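Side-chain contacts in malonyl CoA:acyl carrier protein malonyltransferase (PDB 1NM2), which probably transfers the malonyl group of malonyl-CoA to holo-acyl carrier protein, a reaction of fatty acid biosynthesis: residues Lys218-Ala223 and Glu243-Leu248; Thr264-Gly269 and Arg288-Val293; Leu285-Arg288 and Lys294-Ala297. All blocks are in the same frame, centred on the assembly; numbering follows the deposited sequence.

All three contacts belong to the acyl transferase domain and fall into two groups. Contact 1 comes first along the chain and ties the loop after helix 207-217 to helix 241-251; its centre is about 28 Å from that of contact 2 and about 29 Å from that of contact 3. Contact 2 opens next, at residue 264, and contact 3 at residue 285. Their centres are about 10 Å apart: both use helix 281-289, and their segments overlap at Arg288. Contacts 2 and 3 thus pack two helix ends and a crossover helix on the 294-297 side of the parallel sheet, whereas contact 1 lies toward the 228-229 side, across the chain's centre from contact 3.

Contact 1 of 3, residues Lys218-Ala223 and Glu243-Leu248; sequences KALTPA and EVLDRL
Leu245 reaches from helix 241-251 toward Pro222 and Leu220 and makes all the contacts within 4.5 Å between residues 218-223 and 243-248. Its CB already lies 4.2 Å from Pro222 CG. CG is anti to the backbone N (chi1 -179°), which carries the branch point out from the helix. CD2 takes the proline: it rests 3.8 Å from Pro222 CG and 3.9 Å from Pro222 CD, so the methyl group sits against one bond of the pyrrolidine ring, and the two side chains run at about a right angle to each other. The same CD2 is 4.4 Å from Leu220 CB. CD1, the other branch, looks to the end of the second leucine and stops 4.3 Å from Leu220 CD1, a looser apolar contact than that with the proline. In the alpha/beta hydrolase-like core, residues 218-223 form part of the connection from helix 207-217 to strand 228-229, an outermost strand of the parallel sheet, and helix 241-251 follows that strand. Leu119 of helix 113-132 touches both Leu220 and Leu245. No hydrogen bond links the two segments. Leu245 is buried, whereas Leu220 and Pro222 remain partly exposed, and Val244 and Leu248 of the same helix touch Tyr229 of strand 228-229.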
loop_
_atom_site.group_PDB
_atom_site.type_symbol
_atom_site.label_atom_id
_atom_site.label_comp_id
_atom_site.label_asym_id
_atom_site.label_seq_id
_atom_site.Cartn_x
_atom_site.Cartn_y
_atom_site.Cartn_z
ATOM N N LYS A 218 -10.041 -15.916 8.540
ATOM C CA LYS A 218 -11.010 -17.006 8.699
ATOM C C LYS A 218 -12.447 -16.502 8.770
ATOM O O LYS A 218 -13.377 -17.192 8.352
ATOM C CB LYS A 218 -10.739 -17.798 9.982
ATOM C CG LYS A 218 -9.523 -18.696 9.953
ATOM C CD LYS A 218 -9.469 -19.519 11.236
ATOM C CE LYS A 218 -8.279 -20.455 11.250
ATOM N NZ LYS A 218 -8.239 -21.242 12.507
ATOM N N ALA A 219 -12.624 -15.307 9.321
ATOM C CA ALA A 219 -13.952 -14.724 9.468
ATOM C C ALA A 219 -14.458 -14.100 8.179
ATOM O O ALA A 219 -15.557 -13.543 8.143
ATOM C CB ALA A 219 -13.931 -13.672 10.575
ATOM N N LEU A 220 -13.659 -14.195 7.122
ATOM C CA LEU A 220 -14.032 -13.609 5.844
ATOM C C LEU A 220 -14.406 -14.638 4.789
ATOM O O LEU A 220 -13.976 -15.791 4.834
ATOM C CB LEU A 220 -12.882 -12.752 5.304
ATOM C CG LEU A 220 -12.344 -11.654 6.224
ATOM C CD1 LEU A 220 -11.178 -10.951 5.548
ATOM C CD2 LEU A 220 -13.456 -10.667 6.548
ATOM N N THR A 221 -15.222 -14.194 3.843
ATOM C CA THR A 221 -15.651 -15.013 2.722
ATOM C C THR A 221 -15.453 -14.092 1.525
ATOM O O THR A 221 -16.342 -13.317 1.171
ATOM C CB THR A 221 -17.136 -15.400 2.830
ATOM O OG1 THR A 221 -17.353 -16.123 4.047
ATOM C CG2 THR A 221 -17.539 -16.277 1.655
ATOM N N PRO A 222 -14.265 -14.148 0.902
ATOM C CA PRO A 222 -13.916 -13.324 -0.256
ATOM C C PRO A 222 -14.633 -13.706 -1.541
ATOM O O PRO A 222 -14.829 -14.886 -1.829
ATOM C CB PRO A 222 -12.412 -13.523 -0.367
ATOM C CG PRO A 222 -12.255 -14.946 0.032
ATOM C CD PRO A 222 -13.144 -15.036 1.258
ATOM N N ALA A 223 -15.028 -12.699 -2.309
ATOM C CA ALA A 223 -15.690 -12.938 -3.581
ATOM C C ALA A 223 -14.645 -12.803 -4.688
ATOM O O ALA A 223 -13.592 -12.193 -4.487
ATOM C CB ALA A 223 -16.804 -11.924 -3.795
ATOM N N GLU A 243 -7.638 -16.825 -3.653
ATOM C CA GLU A 243 -6.219 -16.649 -3.960
ATOM C C GLU A 243 -5.807 -15.207 -3.664
ATOM O O GLU A 243 -4.664 -14.944 -3.265
ATOM C CB GLU A 243 -5.917 -17.016 -5.422
ATOM C CG GLU A 243 -5.927 -18.526 -5.674
ATOM C CD GLU A 243 -5.515 -18.913 -7.087
ATOM O OE1 GLU A 243 -5.370 -20.126 -7.352
ATOM O OE2 GLU A 243 -5.336 -18.013 -7.934
ATOM N N VAL A 244 -6.739 -14.273 -3.845
ATOM C CA VAL A 244 -6.466 -12.871 -3.551
ATOM C C VAL A 244 -6.219 -12.743 -2.046
ATOM O O VAL A 244 -5.230 -12.150 -1.609
ATOM C CB VAL A 244 -7.661 -11.958 -3.937
ATOM C CG1 VAL A 244 -7.506 -10.586 -3.277
ATOM C CG2 VAL A 244 -7.727 -11.796 -5.457
ATOM N N LEU A 245 -7.126 -13.309 -1.258
ATOM C CA LEU A 245 -7.013 -13.266 0.192
ATOM C C LEU A 245 -5.766 -13.982 0.715
ATOM O O LEU A 245 -5.086 -13.480 1.618
ATOM C CB LEU A 245 -8.268 -13.866 0.834
ATOM C CG LEU A 245 -8.327 -13.873 2.367
ATOM C CD1 LEU A 245 -8.110 -12.470 2.909
ATOM C CD2 LEU A 245 -9.664 -14.417 2.820
ATOM N N ASP A 246 -5.463 -15.154 0.164
ATOM C CA ASP A 246 -4.290 -15.894 0.614
ATOM C C ASP A 246 -3.032 -15.076 0.336
ATOM O O ASP A 246 -2.116 -15.042 1.160
ATOM C CB ASP A 246 -4.191 -17.267 -0.069
ATOM C CG ASP A 246 -5.278 -18.237 0.392
ATOM O OD1 ASP A 246 -5.750 -18.122 1.541
ATOM O OD2 ASP A 246 -5.650 -19.133 -0.390
ATOM N N ARG A 247 -2.995 -14.415 -0.820
ATOM C CA ARG A 247 -1.850 -13.588 -1.183
ATOM C C ARG A 247 -1.694 -12.406 -0.222
ATOM O O ARG A 247 -0.575 -12.072 0.176
ATOM C CB ARG A 247 -1.993 -13.087 -2.622
ATOM C CG ARG A 247 -1.636 -14.128 -3.666
ATOM C CD ARG A 247 -1.946 -13.654 -5.074
ATOM N NE ARG A 247 -1.402 -14.572 -6.071
ATOM C CZ ARG A 247 -0.394 -14.276 -6.890
ATOM N NH1 ARG A 247 0.185 -13.079 -6.834
ATOM N NH2 ARG A 247 0.039 -15.180 -7.757
ATOM N N LEU A 248 -2.810 -11.777 0.148
ATOM C CA LEU A 248 -2.786 -10.647 1.081
ATOM C C LEU A 248 -2.180 -11.079 2.417
ATOM O O LEU A 248 -1.334 -10.388 2.982
ATOM C CB LEU A 248 -4.207 -10.125 1.345
ATOM C CG LEU A 248 -4.977 -9.362 0.264
ATOM C CD1 LEU A 248 -6.419 -9.159 0.722
ATOM C CD2 LEU A 248 -4.307 -8.016 0.001
#

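Contact 2 of 3, residues Thr264-Gly269 and Arg288-Val293; sequences TFKELG and RALPGV
Lys266 and Leu290 bring the backbones closest, with CA atoms 7.7 Å apart, where two helices finish: helix 258-267 closes in a Schellman motif at Gly269, and the chain leaves helix 281-289 at Leu290 to enter a type II beta turn that ends at Val293. Leu290 uses both methyl groups, one for each partner. CD1 comes to the edge of the Phe265 ring, near the ring plane, 4.3 Å from Phe265 CD1. CD2 meets the lysine instead. The Lys266 chain is extended beyond CG and passes obliquely across the leucine, so that the methyl group faces several of its methylenes: Leu290 CD2 is 3.5 Å from Lys266 CG and 3.4 Å from Lys266 CE, both close for carbon pairs, so the packing is tight here. This course begins at chi1 -60°, with CG anti to the carbonyl carbon. Farther out, Lys266 CE lies 3.6 Å from the carbonyl oxygen of Ala289, while the ammonium group forms a salt bridge with Glu263, one turn earlier in its own helix. Phe265 and Leu290 also share Ile273 of strand 272-275, and Phe265 touches Val4 and Val6 of strand 3-7 and Ala95 of strand 93-96, setting both helix ends against the parallel sheet. The lysine therefore contributes chiefly hydrocarbon here: its methylenes cover the outer side of a buried leucine while its charge is probably offset by Glu263 of the same helix, and the two segments adhere without a hydrogen bond.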
loop_
_atom_site.group_PDB
_atom_site.type_symbol
_atom_site.label_atom_id
_atom_site.label_comp_id
_atom_site.label_asym_id
_atom_site.label_seq_id
_atom_site.Cartn_x
_atom_site.Cartn_y
_atom_site.Cartn_z
ATOM N N THR A 264 2.940 -5.050 -15.527
ATOM C CA THR A 264 1.653 -5.627 -15.890
ATOM C C THR A 264 0.693 -4.540 -16.385
ATOM O O THR A 264 -0.079 -4.766 -17.323
ATOM C CB THR A 264 1.053 -6.388 -14.692
ATOM O OG1 THR A 264 1.795 -7.599 -14.500
ATOM C CG2 THR A 264 -0.414 -6.725 -14.922
ATOM N N PHE A 265 0.743 -3.361 -15.771
ATOM C CA PHE A 265 -0.126 -2.260 -16.207
ATOM C C PHE A 265 0.212 -1.981 -17.683
ATOM O O PHE A 265 -0.671 -1.714 -18.498
ATOM C CB PHE A 265 0.126 -0.988 -15.371
ATOM C CG PHE A 265 -0.194 -1.125 -13.898
ATOM C CD1 PHE A 265 0.316 -0.202 -12.986
ATOM C CD2 PHE A 265 -0.983 -2.168 -13.417
ATOM C CE1 PHE A 265 0.050 -0.318 -11.617
ATOM C CE2 PHE A 265 -1.252 -2.292 -12.050
ATOM C CZ PHE A 265 -0.731 -1.361 -11.150
ATOM N N LYS A 266 1.501 -2.047 -18.014
ATOM C CA LYS A 266 1.955 -1.822 -19.384
ATOM C C LYS A 266 1.365 -2.889 -20.294
ATOM O O LYS A 266 0.806 -2.587 -21.351
ATOM C CB LYS A 266 3.479 -1.901 -19.472
ATOM C CG LYS A 266 4.244 -0.891 -18.629
ATOM C CD LYS A 266 5.736 -1.037 -18.900
ATOM C CE LYS A 266 6.584 -0.276 -17.901
ATOM N NZ LYS A 266 8.029 -0.607 -18.073
ATOM N N GLU A 267 1.507 -4.145 -19.882
ATOM C CA GLU A 267 0.988 -5.267 -20.649
ATOM C C GLU A 267 -0.515 -5.119 -20.866
ATOM O O GLU A 267 -1.057 -5.621 -21.847
ATOM C CB GLU A 267 1.289 -6.587 -19.926
ATOM C CG GLU A 267 2.778 -6.902 -19.801
ATOM C CD GLU A 267 3.053 -8.223 -19.092
ATOM O OE1 GLU A 267 2.732 -8.340 -17.887
ATOM O OE2 GLU A 267 3.593 -9.147 -19.741
ATOM N N LEU A 268 -1.184 -4.425 -19.950
ATOM C CA LEU A 268 -2.626 -4.214 -20.056
ATOM C C LEU A 268 -2.941 -2.976 -20.897
ATOM O O LEU A 268 -4.105 -2.666 -21.141
ATOM C CB LEU A 268 -3.252 -4.054 -18.662
ATOM C CG LEU A 268 -3.260 -5.226 -17.669
ATOM C CD1 LEU A 268 -3.830 -4.750 -16.339
ATOM C CD2 LEU A 268 -4.093 -6.381 -18.212
ATOM N N GLY A 269 -1.904 -2.268 -21.328
ATOM C CA GLY A 269 -2.103 -1.075 -22.138
ATOM C C GLY A 269 -2.633 0.128 -21.371
ATOM O O GLY A 269 -3.359 0.957 -21.924
ATOM N N ARG A 288 7.780 8.131 -13.546
ATOM C CA ARG A 288 9.127 7.701 -13.891
ATOM C C ARG A 288 9.147 6.416 -14.706
ATOM O O ARG A 288 9.785 6.351 -15.755
ATOM C CB ARG A 288 9.960 7.507 -12.623
ATOM C CG ARG A 288 10.296 8.799 -11.910
ATOM C CD ARG A 288 11.274 8.564 -10.775
ATOM N NE ARG A 288 11.899 9.811 -10.345
ATOM C CZ ARG A 288 12.629 10.590 -11.138
ATOM N NH1 ARG A 288 12.826 10.250 -12.406
ATOM N NH2 ARG A 288 13.160 11.712 -10.666
ATOM N N ALA A 289 8.437 5.398 -14.229
ATOM C CA ALA A 289 8.410 4.105 -14.899
ATOM C C ALA A 289 7.371 3.947 -16.012
ATOM O O ALA A 289 7.490 3.051 -16.844
ATOM C CB ALA A 289 8.222 2.997 -13.858
ATOM N N LEU A 290 6.357 4.801 -16.035
ATOM C CA LEU A 290 5.320 4.687 -17.054
ATOM C C LEU A 290 5.154 5.952 -17.892
ATOM O O LEU A 290 4.119 6.620 -17.834
ATOM C CB LEU A 290 3.988 4.316 -16.392
ATOM C CG LEU A 290 4.052 3.028 -15.566
ATOM C CD1 LEU A 290 2.766 2.839 -14.778
ATOM C CD2 LEU A 290 4.306 1.848 -16.491
ATOM N N PRO A 291 6.174 6.288 -18.700
ATOM C CA PRO A 291 6.105 7.486 -19.542
ATOM C C PRO A 291 4.964 7.398 -20.553
ATOM O O PRO A 291 4.708 6.336 -21.120
ATOM C CB PRO A 291 7.480 7.514 -20.206
ATOM C CG PRO A 291 7.827 6.059 -20.314
ATOM C CD PRO A 291 7.410 5.528 -18.962
ATOM N N GLY A 292 4.273 8.515 -20.767
ATOM C CA GLY A 292 3.170 8.526 -21.709
ATOM C C GLY A 292 1.832 8.209 -21.067
ATOM O O GLY A 292 0.790 8.277 -21.725
ATOM N N VAL A 293 1.854 7.861 -19.783
ATOM C CA VAL A 293 0.629 7.539 -19.055
ATOM C C VAL A 293 0.172 8.730 -18.212
ATOM O O VAL A 293 0.969 9.307 -17.470
ATOM C CB VAL A 293 0.847 6.328 -18.123
ATOM C CG1 VAL A 293 -0.423 6.032 -17.346
ATOM C CG2 VAL A 293 1.264 5.113 -18.945
#

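Contact 3 of 3, residues Leu285-Arg288 and Lys294-Ala297; sequences LAKR and KTLA
Thr295 meets Ala286 and Lys287 without the help of any ring or other planar side chain. It points toward helix 281-289 and presents a different branch to each partner. Its methyl group touches the alanine, with Thr295 CG2 3.7 Å from Ala286 CB. The lysine chain slants across the hydroxyl: Thr295 OG1 is 3.6 Å from Lys287 CG and 3.4 Å from Lys287 CE. The division follows from chi1 of 60°, which places OG1 between the backbone N and the carbonyl carbon and leaves CG2 anti to that carbon. Lys287 NZ ends 4.6 Å from Thr295 OG1, and no hydrogen bond is formed across the contact, so the lysine covers the hydroxyl with its aliphatic part. The CA atoms of Lys287 and Thr295 are 7.2 Å apart, the nearest backbone approach of the two segments. Thr283, one turn back in the helix, also touches Thr295. On the far side of the strand, Leu296 packs on Ala306 and Leu310 of helix 304-314, while the backbones of Lys294 and Leu296 bond to Ile273 of strand 272-275. This is the packing of a beta-alpha-beta crossover, in which helix 281-289 connects parallel strands 272-275 and 294-297 and covers one face of the edge strand.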
loop_
_atom_site.group_PDB
_atom_site.type_symbol
_atom_site.label_atom_id
_atom_site.label_comp_id
_atom_site.label_asym_id
_atom_site.label_seq_id
_atom_site.Cartn_x
_atom_site.Cartn_y
_atom_site.Cartn_z
ATOM N N LEU A 285 6.051 7.493 -8.821
ATOM C CA LEU A 285 6.704 6.322 -9.400
ATOM C C LEU A 285 6.233 6.104 -10.835
ATOM O O LEU A 285 7.027 5.785 -11.724
ATOM C CB LEU A 285 6.402 5.072 -8.565
ATOM C CG LEU A 285 7.213 4.880 -7.277
ATOM C CD1 LEU A 285 6.619 3.754 -6.439
ATOM C CD2 LEU A 285 8.655 4.565 -7.639
ATOM N N ALA A 286 4.936 6.286 -11.057
ATOM C CA ALA A 286 4.359 6.100 -12.379
ATOM C C ALA A 286 4.952 7.083 -13.388
ATOM O O ALA A 286 5.227 6.714 -14.530
ATOM C CB ALA A 286 2.845 6.261 -12.316
ATOM N N LYS A 287 5.151 8.329 -12.966
ATOM C CA LYS A 287 5.707 9.345 -13.856
ATOM C C LYS A 287 7.109 8.973 -14.322
ATOM O O LYS A 287 7.576 9.437 -15.365
ATOM C CB LYS A 287 5.739 10.709 -13.158
ATOM C CG LYS A 287 4.356 11.292 -12.893
ATOM C CD LYS A 287 4.438 12.601 -12.122
ATOM C CE LYS A 287 3.054 13.088 -11.730
ATOM N NZ LYS A 287 3.124 14.316 -10.892
ATOM N N ARG A 288 7.780 8.131 -13.546
ATOM C CA ARG A 288 9.127 7.701 -13.891
ATOM C C ARG A 288 9.147 6.416 -14.706
ATOM O O ARG A 288 9.785 6.351 -15.755
ATOM C CB ARG A 288 9.960 7.507 -12.623
ATOM C CG ARG A 288 10.296 8.799 -11.910
ATOM C CD ARG A 288 11.274 8.564 -10.775
ATOM N NE ARG A 288 11.899 9.811 -10.345
ATOM C CZ ARG A 288 12.629 10.590 -11.138
ATOM N NH1 ARG A 288 12.826 10.250 -12.406
ATOM N NH2 ARG A 288 13.160 11.712 -10.666
ATOM N N LYS A 294 -1.098 9.108 -18.332
ATOM C CA LYS A 294 -1.613 10.228 -17.548
ATOM C C LYS A 294 -1.769 9.762 -16.111
ATOM O O LYS A 294 -2.243 8.654 -15.860
ATOM C CB LYS A 294 -2.971 10.707 -18.078
ATOM C CG LYS A 294 -2.918 11.366 -19.446
ATOM C CD LYS A 294 -4.152 12.227 -19.710
ATOM C CE LYS A 294 -4.163 13.487 -18.840
ATOM N NZ LYS A 294 -5.297 14.416 -19.158
ATOM N N THR A 295 -1.357 10.598 -15.167
ATOM C CA THR A 295 -1.458 10.245 -13.758
ATOM C C THR A 295 -2.118 11.366 -12.969
ATOM O O THR A 295 -1.955 12.546 -13.290
ATOM C CB THR A 295 -0.068 9.983 -13.133
ATOM O OG1 THR A 295 0.730 11.167 -13.240
ATOM C CG2 THR A 295 0.637 8.843 -13.842
ATOM N N LEU A 296 -2.867 10.991 -11.940
ATOM C CA LEU A 296 -3.529 11.967 -11.086
ATOM C C LEU A 296 -3.609 11.402 -9.676
ATOM O O LEU A 296 -4.031 10.260 -9.475
ATOM C CB LEU A 296 -4.935 12.284 -11.611
ATOM C CG LEU A 296 -5.696 13.420 -10.905
ATOM C CD1 LEU A 296 -6.813 13.931 -11.805
ATOM C CD2 LEU A 296 -6.257 12.936 -9.579
ATOM N N ALA A 297 -3.190 12.201 -8.702
ATOM C CA ALA A 297 -3.226 11.783 -7.310
ATOM C C ALA A 297 -4.313 12.551 -6.568
ATOM O O ALA A 297 -4.388 13.778 -6.656
ATOM C CB ALA A 297 -1.870 12.031 -6.651
#